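Local atomic coordinates of RagB/SusD domain protein (Flavobacterium johnsoniae, PDB entry 5J90), a protein that binds chitin as a SusD homolog and probably helps a chitin utilization system capture the polymer at the cell surface. Residues 343-348 / 415-420; 334-339 / 354-359. One frame throughout, in Å; residues are numbered along the deposited sequence.

Contact 1: residues 343-348 / 415-420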
ATOM      1  N   ALA A 343       8.850  11.185 -19.460  1.00  9.31           N
ATOM      2  CA  ALA A 343       8.783  10.877 -20.889  1.00  9.70           C
ATOM      3  C   ALA A 343       8.596   9.368 -21.096  1.00 11.43           C
ATOM      4  O   ALA A 343       7.829   8.945 -21.971  1.00 10.97           O
ATOM      5  CB  ALA A 343      10.035  11.369 -21.588  1.00 11.25           C
ATOM      6  N   LEU A 344       9.269   8.548 -20.293  1.00 10.27           N
ATOM      7  CA  LEU A 344       9.041   7.104 -20.337  1.00 12.02           C
ATOM      8  C   LEU A 344       7.576   6.765 -20.136  1.00 12.65           C
ATOM      9  O   LEU A 344       7.062   5.799 -20.709  1.00 14.89           O
ATOM     10  CB  LEU A 344       9.821   6.406 -19.228  1.00 16.14           C
ATOM     11  CG  LEU A 344      11.260   5.963 -19.405  1.00 17.05           C
ATOM     12  CD1 LEU A 344      11.586   4.959 -18.301  1.00 14.08           C
ATOM     13  CD2 LEU A 344      11.495   5.355 -20.794  1.00 20.44           C
ATOM     14  N   ARG A 345       6.907   7.554 -19.301  1.00 10.89           N
ATOM     15  CA  ARG A 345       5.504   7.342 -18.975  1.00 12.17           C
ATOM     16  C   ARG A 345       4.547   7.982 -19.981  1.00 11.31           C
ATOM     17  O   ARG A 345       3.328   7.860 -19.857  1.00 12.87           O
ATOM     18  CB  ARG A 345       5.216   7.837 -17.550  1.00 10.13           C
ATOM     19  CG  ARG A 345       6.046   7.094 -16.511  1.00  9.90           C
ATOM     20  CD  ARG A 345       5.732   7.538 -15.078  1.00  9.48           C
ATOM     21  NE  ARG A 345       6.605   6.836 -14.141  1.00  9.21           N
ATOM     22  CZ  ARG A 345       6.417   5.580 -13.746  1.00  9.83           C
ATOM     23  NH1 ARG A 345       5.369   4.887 -14.172  1.00 11.19           N
ATOM     24  NH2 ARG A 345       7.278   5.008 -12.929  1.00  9.66           N
ATOM     25  N   GLY A 346       5.097   8.653 -20.991  1.00 10.56           N
ATOM     26  CA  GLY A 346       4.275   9.257 -22.030  1.00 12.02           C
ATOM     27  C   GLY A 346       3.751  10.646 -21.702  1.00 11.89           C
ATOM     28  O   GLY A 346       2.849  11.156 -22.362  1.00 13.21           O
ATOM     29  N   TRP A 347       4.314  11.272 -20.670  1.00  9.55           N
ATOM     30  CA  TRP A 347       3.828  12.573 -20.226  1.00  9.75           C
ATOM     31  C   TRP A 347       4.459  13.738 -20.989  1.00  9.25           C
ATOM     32  O   TRP A 347       5.514  13.582 -21.607  1.00 10.69           O
ATOM     33  CB  TRP A 347       4.106  12.750 -18.732  1.00 10.34           C
ATOM     34  CG  TRP A 347       3.457  11.734 -17.845  1.00 10.88           C
ATOM     35  CD1 TRP A 347       2.516  10.799 -18.187  1.00 12.62           C
ATOM     36  CD2 TRP A 347       3.710  11.556 -16.450  1.00 10.21           C
ATOM     37  NE1 TRP A 347       2.162  10.058 -17.081  1.00 12.86           N
ATOM     38  CE2 TRP A 347       2.884  10.502 -16.004  1.00 11.18           C
ATOM     39  CE3 TRP A 347       4.555  12.192 -15.528  1.00 10.22           C
ATOM     40  CZ2 TRP A 347       2.884  10.066 -14.677  1.00 11.75           C
ATOM     41  CZ3 TRP A 347       4.544  11.756 -14.207  1.00  9.70           C
ATOM     42  CH2 TRP A 347       3.725  10.702 -13.801  1.00 10.47           C
ATOM     43  N   ASN A 348       3.827  14.904 -20.912  1.00 10.03           N
ATOM     44  CA  ASN A 348       4.287  16.087 -21.641  1.00 10.93           C
ATOM     45  C   ASN A 348       5.452  16.761 -20.940  1.00 11.01           C
ATOM     46  O   ASN A 348       5.254  17.703 -20.160  1.00 11.90           O
ATOM     47  CB  ASN A 348       3.153  17.098 -21.804  1.00 13.68           C
ATOM     48  CG  ASN A 348       2.077  16.627 -22.743  1.00 20.69           C
ATOM     49  OD1 ASN A 348       2.291  15.717 -23.545  1.00 22.00           O
ATOM     50  ND2 ASN A 348       0.911  17.258 -22.665  1.00 20.09           N
ATOM     51  N   VAL A 415      14.454  -1.434 -17.403  1.00 11.13           N
ATOM     52  CA  VAL A 415      15.881  -1.179 -17.567  1.00 10.80           C
ATOM     53  C   VAL A 415      16.131   0.305 -17.854  1.00  9.88           C
ATOM     54  O   VAL A 415      17.072   0.889 -17.305  1.00 11.12           O
ATOM     55  CB  VAL A 415      16.517  -2.097 -18.638  1.00 11.90           C
ATOM     56  CG1 VAL A 415      17.882  -1.555 -19.076  1.00 13.86           C
ATOM     57  CG2 VAL A 415      16.654  -3.512 -18.091  1.00 14.03           C
ATOM     58  N   LYS A 416      15.275   0.917 -18.671  1.00  9.94           N
ATOM     59  CA  LYS A 416      15.364   2.353 -18.921  1.00 10.65           C
ATOM     60  C   LYS A 416      15.249   3.139 -17.615  1.00  9.82           C
ATOM     61  O   LYS A 416      16.043   4.054 -17.365  1.00 10.41           O
ATOM     62  CB  LYS A 416      14.297   2.793 -19.927  1.00 10.69           C
ATOM     63  CG  LYS A 416      14.567   2.303 -21.360  1.00 11.95           C
ATOM     64  CD  LYS A 416      13.398   2.580 -22.289  1.00 12.85           C
ATOM     65  CE  LYS A 416      13.777   2.242 -23.734  1.00 15.01           C
ATOM     66  NZ  LYS A 416      12.651   2.503 -24.676  1.00 16.96           N
ATOM     67  N   LEU A 417      14.273   2.770 -16.780  1.00  9.67           N
ATOM     68  CA  LEU A 417      14.100   3.438 -15.505  1.00  9.55           C
ATOM     69  C   LEU A 417      15.303   3.197 -14.602  1.00  9.69           C
ATOM     70  O   LEU A 417      15.758   4.118 -13.931  1.00  9.06           O
ATOM     71  CB  LEU A 417      12.805   2.987 -14.818  1.00  9.16           C
ATOM     72  CG  LEU A 417      12.492   3.710 -13.498  1.00  8.82           C
ATOM     73  CD1 LEU A 417      12.328   5.197 -13.712  1.00 10.69           C
ATOM     74  CD2 LEU A 417      11.234   3.117 -12.846  1.00  9.99           C
ATOM     75  N   GLN A 418      15.827   1.972 -14.578  1.00  8.39           N
ATOM     76  CA  GLN A 418      17.017   1.682 -13.785  1.00  9.20           C
ATOM     77  C   GLN A 418      18.191   2.579 -14.180  1.00 10.10           C
ATOM     78  O   GLN A 418      18.929   3.059 -13.316  1.00 10.16           O
ATOM     79  CB  GLN A 418      17.390   0.197 -13.880  1.00 10.65           C
ATOM     80  CG  GLN A 418      18.557  -0.202 -12.993  1.00 11.54           C
ATOM     81  CD  GLN A 418      18.879  -1.688 -13.078  1.00 12.25           C
ATOM     82  OE1 GLN A 418      18.316  -2.413 -13.907  1.00 15.22           O
ATOM     83  NE2 GLN A 418      19.793  -2.148 -12.230  1.00 13.02           N
ATOM     84  N   LYS A 419      18.368   2.810 -15.480  1.00  9.87           N
ATOM     85  CA  LYS A 419      19.437   3.691 -15.944  1.00 11.43           C
ATOM     86  C   LYS A 419      19.205   5.109 -15.449  1.00  8.79           C
ATOM     87  O   LYS A 419      20.111   5.737 -14.898  1.00 10.57           O
ATOM     88  CB  LYS A 419      19.529   3.676 -17.473  1.00 11.13           C
ATOM     89  CG  LYS A 419      20.122   2.387 -18.036  1.00 11.59           C
ATOM     90  CD  LYS A 419      20.004   2.368 -19.553  1.00 13.73           C
ATOM     91  CE  LYS A 419      20.485   1.040 -20.131  1.00 13.41           C
ATOM     92  NZ  LYS A 419      21.978   0.929 -20.155  1.00 13.81           N
ATOM     93  N   ILE A 420      17.993   5.613 -15.651  1.00  9.03           N
ATOM     94  CA  ILE A 420      17.649   6.965 -15.219  1.00  9.20           C
ATOM     95  C   ILE A 420      17.871   7.170 -13.718  1.00  9.68           C
ATOM     96  O   ILE A 420      18.521   8.135 -13.294  1.00  9.37           O
ATOM     97  CB  ILE A 420      16.190   7.295 -15.588  1.00  8.84           C
ATOM     98  CG1 ILE A 420      16.059   7.413 -17.109  1.00  9.46           C
ATOM     99  CG2 ILE A 420      15.744   8.579 -14.908  1.00 10.01           C
ATOM    100  CD1 ILE A 420      14.612   7.400 -17.609  1.00 11.43           C
TER
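The C-terminal end of helix 332-344 comes up to the side of helix 413-428, and the backbones stay 7.9 Å apart at their nearest CA atoms, those of Leu-344 and Leu-417. Leu-344 carries most of the contact. Its CB points toward the other helix, and CG is anti to the carbonyl carbon (chi1 -87°), which sends both methyls toward helix 413-428. They rest on the start of the Lys-416 side chain, CD1 near CB and CD2 further along. Leu-344 CD2 lies 3.7 Å from Lys-416 CD, so the leucine meets the aliphatic part of the lysine. Lys-416 stretches out beyond CG and takes its ammonium group away to the carbonyl O of Ala-409. Leu-344 CD1 also packs on the backbone, 3.8 Å from Leu-417 N. One turn further on, Ile-420 meets Leu-344 tip to tip, with CD1 of Ile-420 3.9 Å from CD1 of Leu-344. A Schellman motif ends helix 332-344 of the SusD-like fold just where Leu-344 packs on helix 413-428. Gly-346 takes a positive phi of 85°, and Gly-346 N is hydrogen-bonded back to Ala-343 O at 2.9 Å. Just before the glycine, the end of Arg-345 comes alongside Leu-417. Arg-345 NH2 is only loosely near Leu-417 CD2, at 4.4 Å. NH2 forms a salt bridge with Glu-341, while NH1 is hydrogen-bonded to the carbonyl O of Asn-507.

Contact 2: residues 334-339 / 354-359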
ATOM      1  N   GLU A 334      18.540  16.661 -11.470  1.00  8.71           N
ATOM      2  CA  GLU A 334      17.340  15.953 -11.040  1.00  9.14           C
ATOM      3  C   GLU A 334      16.137  16.320 -11.901  1.00  8.91           C
ATOM      4  O   GLU A 334      15.308  15.466 -12.198  1.00  8.27           O
ATOM      5  CB  GLU A 334      17.024  16.256  -9.571  1.00  8.88           C
ATOM      6  CG  GLU A 334      15.739  15.561  -9.111  1.00  8.92           C
ATOM      7  CD  GLU A 334      15.396  15.764  -7.648  1.00 10.14           C
ATOM      8  OE1 GLU A 334      16.271  16.181  -6.858  1.00 10.89           O
ATOM      9  OE2 GLU A 334      14.229  15.486  -7.289  1.00  9.87           O
ATOM     10  N   ALA A 335      16.024  17.585 -12.294  1.00  7.97           N
ATOM     11  CA  ALA A 335      14.912  17.993 -13.147  1.00  9.06           C
ATOM     12  C   ALA A 335      14.927  17.242 -14.484  1.00  8.78           C
ATOM     13  O   ALA A 335      13.869  16.843 -14.988  1.00  9.42           O
ATOM     14  CB  ALA A 335      14.930  19.496 -13.363  1.00  9.99           C
ATOM     15  N   TYR A 336      16.112  17.047 -15.061  1.00  8.91           N
ATOM     16  CA  TYR A 336      16.219  16.275 -16.293  1.00  8.81           C
ATOM     17  C   TYR A 336      15.845  14.815 -16.088  1.00  8.40           C
ATOM     18  O   TYR A 336      15.175  14.226 -16.942  1.00  8.86           O
ATOM     19  CB  TYR A 336      17.628  16.372 -16.882  1.00  8.72           C
ATOM     20  CG  TYR A 336      17.928  17.718 -17.501  1.00  8.81           C
ATOM     21  CD1 TYR A 336      18.667  18.673 -16.812  1.00  9.40           C
ATOM     22  CD2 TYR A 336      17.458  18.038 -18.775  1.00 10.64           C
ATOM     23  CE1 TYR A 336      18.948  19.910 -17.380  1.00 10.60           C
ATOM     24  CE2 TYR A 336      17.724  19.271 -19.343  1.00 11.00           C
ATOM     25  CZ  TYR A 336      18.464  20.199 -18.644  1.00 10.67           C
ATOM     26  OH  TYR A 336      18.722  21.423 -19.217  1.00 12.83           O
ATOM     27  N   PHE A 337      16.265  14.212 -14.975  1.00  8.10           N
ATOM     28  CA  PHE A 337      15.953  12.806 -14.733  1.00  8.67           C
ATOM     29  C   PHE A 337      14.478  12.602 -14.383  1.00  8.55           C
ATOM     30  O   PHE A 337      13.900  11.562 -14.710  1.00  9.01           O
ATOM     31  CB  PHE A 337      16.871  12.216 -13.660  1.00  8.79           C
ATOM     32  CG  PHE A 337      18.330  12.196 -14.055  1.00  8.25           C
ATOM     33  CD1 PHE A 337      18.735  11.596 -15.245  1.00  9.39           C
ATOM     34  CD2 PHE A 337      19.290  12.792 -13.253  1.00  8.93           C
ATOM     35  CE1 PHE A 337      20.086  11.585 -15.619  1.00 10.51           C
ATOM     36  CE2 PHE A 337      20.631  12.782 -13.627  1.00  9.39           C
ATOM     37  CZ  PHE A 337      21.024  12.173 -14.803  1.00 10.46           C
ATOM     38  N   LEU A 338      13.867  13.601 -13.748  1.00  8.39           N
ATOM     39  CA  LEU A 338      12.429  13.565 -13.514  1.00  8.33           C
ATOM     40  C   LEU A 338      11.694  13.630 -14.853  1.00  8.39           C
ATOM     41  O   LEU A 338      10.777  12.843 -15.099  1.00  8.89           O
ATOM     42  CB  LEU A 338      12.007  14.731 -12.621  1.00  7.79           C
ATOM     43  CG  LEU A 338      12.286  14.507 -11.136  1.00  7.11           C
ATOM     44  CD1 LEU A 338      12.206  15.824 -10.410  1.00  9.08           C
ATOM     45  CD2 LEU A 338      11.282  13.514 -10.564  1.00  8.34           C
ATOM     46  N   ARG A 339      12.102  14.558 -15.715  1.00  8.01           N
ATOM     47  CA  ARG A 339      11.484  14.672 -17.034  1.00  7.67           C
ATOM     48  C   ARG A 339      11.717  13.420 -17.877  1.00  8.71           C
ATOM     49  O   ARG A 339      10.819  12.993 -18.606  1.00  8.86           O
ATOM     50  CB  ARG A 339      11.979  15.921 -17.765  1.00  9.56           C
ATOM     51  CG  ARG A 339      11.495  17.235 -17.147  1.00  9.80           C
ATOM     52  CD  ARG A 339      12.316  18.420 -17.672  1.00 17.79           C
ATOM     53  NE  ARG A 339      12.047  18.663 -19.075  1.00 21.08           N
ATOM     54  CZ  ARG A 339      12.834  19.346 -19.901  1.00 12.32           C
ATOM     55  NH1 ARG A 339      13.998  19.869 -19.505  1.00 11.55           N
ATOM     56  NH2 ARG A 339      12.454  19.498 -21.151  1.00 15.09           N
ATOM     57  N   GLN A 354      15.482   9.552 -23.890  1.00 11.05           N
ATOM     58  CA  GLN A 354      16.925   9.474 -24.120  1.00 13.10           C
ATOM     59  C   GLN A 354      17.586  10.848 -24.056  1.00 10.09           C
ATOM     60  O   GLN A 354      18.627  10.998 -23.409  1.00 11.37           O
ATOM     61  CB  GLN A 354      17.297   8.793 -25.441  1.00 15.25           C
ATOM     62  CG  GLN A 354      18.831   8.633 -25.561  1.00 17.16           C
ATOM     63  CD  GLN A 354      19.305   8.048 -26.881  1.00 23.25           C
ATOM     64  OE1 GLN A 354      18.508   7.699 -27.751  1.00 22.27           O
ATOM     65  NE2 GLN A 354      20.620   7.948 -27.036  1.00 22.08           N
ATOM     66  N   GLU A 355      16.975  11.842 -24.700  1.00 11.79           N
ATOM     67  CA  GLU A 355      17.544  13.194 -24.726  1.00 11.86           C
ATOM     68  C   GLU A 355      17.672  13.751 -23.315  1.00 10.74           C
ATOM     69  O   GLU A 355      18.682  14.364 -22.954  1.00 11.09           O
ATOM     70  CB  GLU A 355      16.662  14.147 -25.544  1.00 14.68           C
ATOM     71  CG  GLU A 355      16.641  13.915 -27.048  1.00 19.74           C
ATOM     72  CD  GLU A 355      15.610  14.792 -27.752  1.00 24.67           C
ATOM     73  OE1 GLU A 355      14.614  15.210 -27.109  1.00 20.81           O
ATOM     74  OE2 GLU A 355      15.799  15.067 -28.959  1.00 28.73           O
ATOM     75  N   LEU A 356      16.630  13.541 -22.514  1.00 10.12           N
ATOM     76  CA  LEU A 356      16.563  14.090 -21.166  1.00  9.72           C
ATOM     77  C   LEU A 356      17.542  13.382 -20.230  1.00  9.83           C
ATOM     78  O   LEU A 356      18.213  14.029 -19.423  1.00  9.88           O
ATOM     79  CB  LEU A 356      15.125  14.001 -20.652  1.00  9.39           C
ATOM     80  CG  LEU A 356      14.190  14.956 -21.398  1.00  9.97           C
ATOM     81  CD1 LEU A 356      12.734  14.555 -21.190  1.00 10.44           C
ATOM     82  CD2 LEU A 356      14.416  16.394 -20.958  1.00 11.28           C
ATOM     83  N   TYR A 357      17.654  12.064 -20.369  1.00  9.18           N
ATOM     84  CA  TYR A 357      18.640  11.271 -19.633  1.00 10.26           C
ATOM     85  C   TYR A 357      20.050  11.777 -19.903  1.00  9.87           C
ATOM     86  O   TYR A 357      20.824  12.027 -18.971  1.00 11.54           O
ATOM     87  CB  TYR A 357      18.510   9.812 -20.057  1.00 11.25           C
ATOM     88  CG  TYR A 357      19.542   8.832 -19.538  1.00  9.42           C
ATOM     89  CD1 TYR A 357      19.582   8.467 -18.186  1.00 10.02           C
ATOM     90  CD2 TYR A 357      20.439   8.214 -20.409  1.00 11.42           C
ATOM     91  CE1 TYR A 357      20.492   7.535 -17.716  1.00 10.31           C
ATOM     92  CE2 TYR A 357      21.359   7.278 -19.946  1.00 10.26           C
ATOM     93  CZ  TYR A 357      21.376   6.937 -18.593  1.00  9.96           C
ATOM     94  OH  TYR A 357      22.256   6.005 -18.108  1.00 10.67           O
ATOM     95  N   GLU A 358      20.386  11.939 -21.179  1.00 10.75           N
ATOM     96  CA  GLU A 358      21.742  12.347 -21.527  1.00 11.58           C
ATOM     97  C   GLU A 358      22.011  13.788 -21.100  1.00 10.94           C
ATOM     98  O   GLU A 358      23.130  14.120 -20.688  1.00 11.52           O
ATOM     99  CB  GLU A 358      22.000  12.131 -23.023  1.00 13.00           C
ATOM    100  CG  GLU A 358      21.958  10.657 -23.402  1.00 14.00           C
ATOM    101  CD  GLU A 358      22.366  10.376 -24.837  1.00 14.32           C
ATOM    102  OE1 GLU A 358      22.505  11.335 -25.635  1.00 18.30           O
ATOM    103  OE2 GLU A 358      22.545   9.182 -25.149  1.00 15.84           O
ATOM    104  N   ALA A 359      20.991  14.635 -21.178  1.00 10.84           N
ATOM    105  CA  ALA A 359      21.120  16.014 -20.718  1.00 11.21           C
ATOM    106  C   ALA A 359      21.327  16.083 -19.205  1.00 11.65           C
ATOM    107  O   ALA A 359      22.060  16.946 -18.714  1.00 12.44           O
ATOM    108  CB  ALA A 359      19.920  16.852 -21.138  1.00 12.28           C
TER
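Tyr-336 lays its ring against the last turn of segment 354-359, with Tyr-336 CD2 3.6 Å from Ala-359 CB. One face of the ring, toward its rim, lies over the backbone C of Ala-359. Leu-356 CD2 comes to the ring edge instead, near the ring plane. The Tyr-336 hydroxyl is hydrogen-bonded to the carbonyl O of Leu-238. Leu-356 fits between Tyr-336 and Arg-339, which lie one turn apart. Leu-356 CD2 sits over the centre of the Arg-339 guanidinium, 3.5 Å from CZ. Leu-356 CD1 rests 3.6 Å from Arg-339 O. The bend of Arg-339 at chi3 (69°) turns the guanidinium face to Leu-356 CD2. Arg-339 NE donates a hydrogen bond to the carbonyl O of Met-349, in the connecting loop, which helps fix this flat group. Helices 332-344 and 353-368 form an antiparallel helical hairpin, consistent with the TPR clan of the SusD family. The axes of the two segments approach to 7.9 Å, with 160° between their directions. At this close spacing side chains meet main chain directly: Tyr-336 CB is 3.5 Å from Leu-356 O. On another flank, Phe-337 CE1 lies 3.5 Å from Tyr-357 O. The CB of Tyr-357 points away from the other segment. With CG anti to the backbone N (chi1 173°), Tyr-357 CD1 still meets Phe-337 CE1 at 4.1 Å. The Tyr-357 hydroxyl is hydrogen-bonded to the carbonyl O of Val-405.

How the contacts relate
Helix 332-344 comes first along the chain and takes part in both contacts. Its middle, 334-339, forms contact 2 with 354-359 and closes a short connection, 15 residues on at the closest ends. Its C-terminal end and the following turn, 343-348, lie within that connection. They form contact 1 with 415-420, 67 residues further on, so the two contacts cross along the chain. Together they bring helices 332-344, 353-368 and 413-428 into one cluster. The contact centres lie about 9 Å apart. Ile-420 CG2 packs on Phe-337 O at 3.5 Å, and Lys-419 O lies 3.4 Å from Tyr-357 CE1, so helix 413-428 touches both helices of the hairpin.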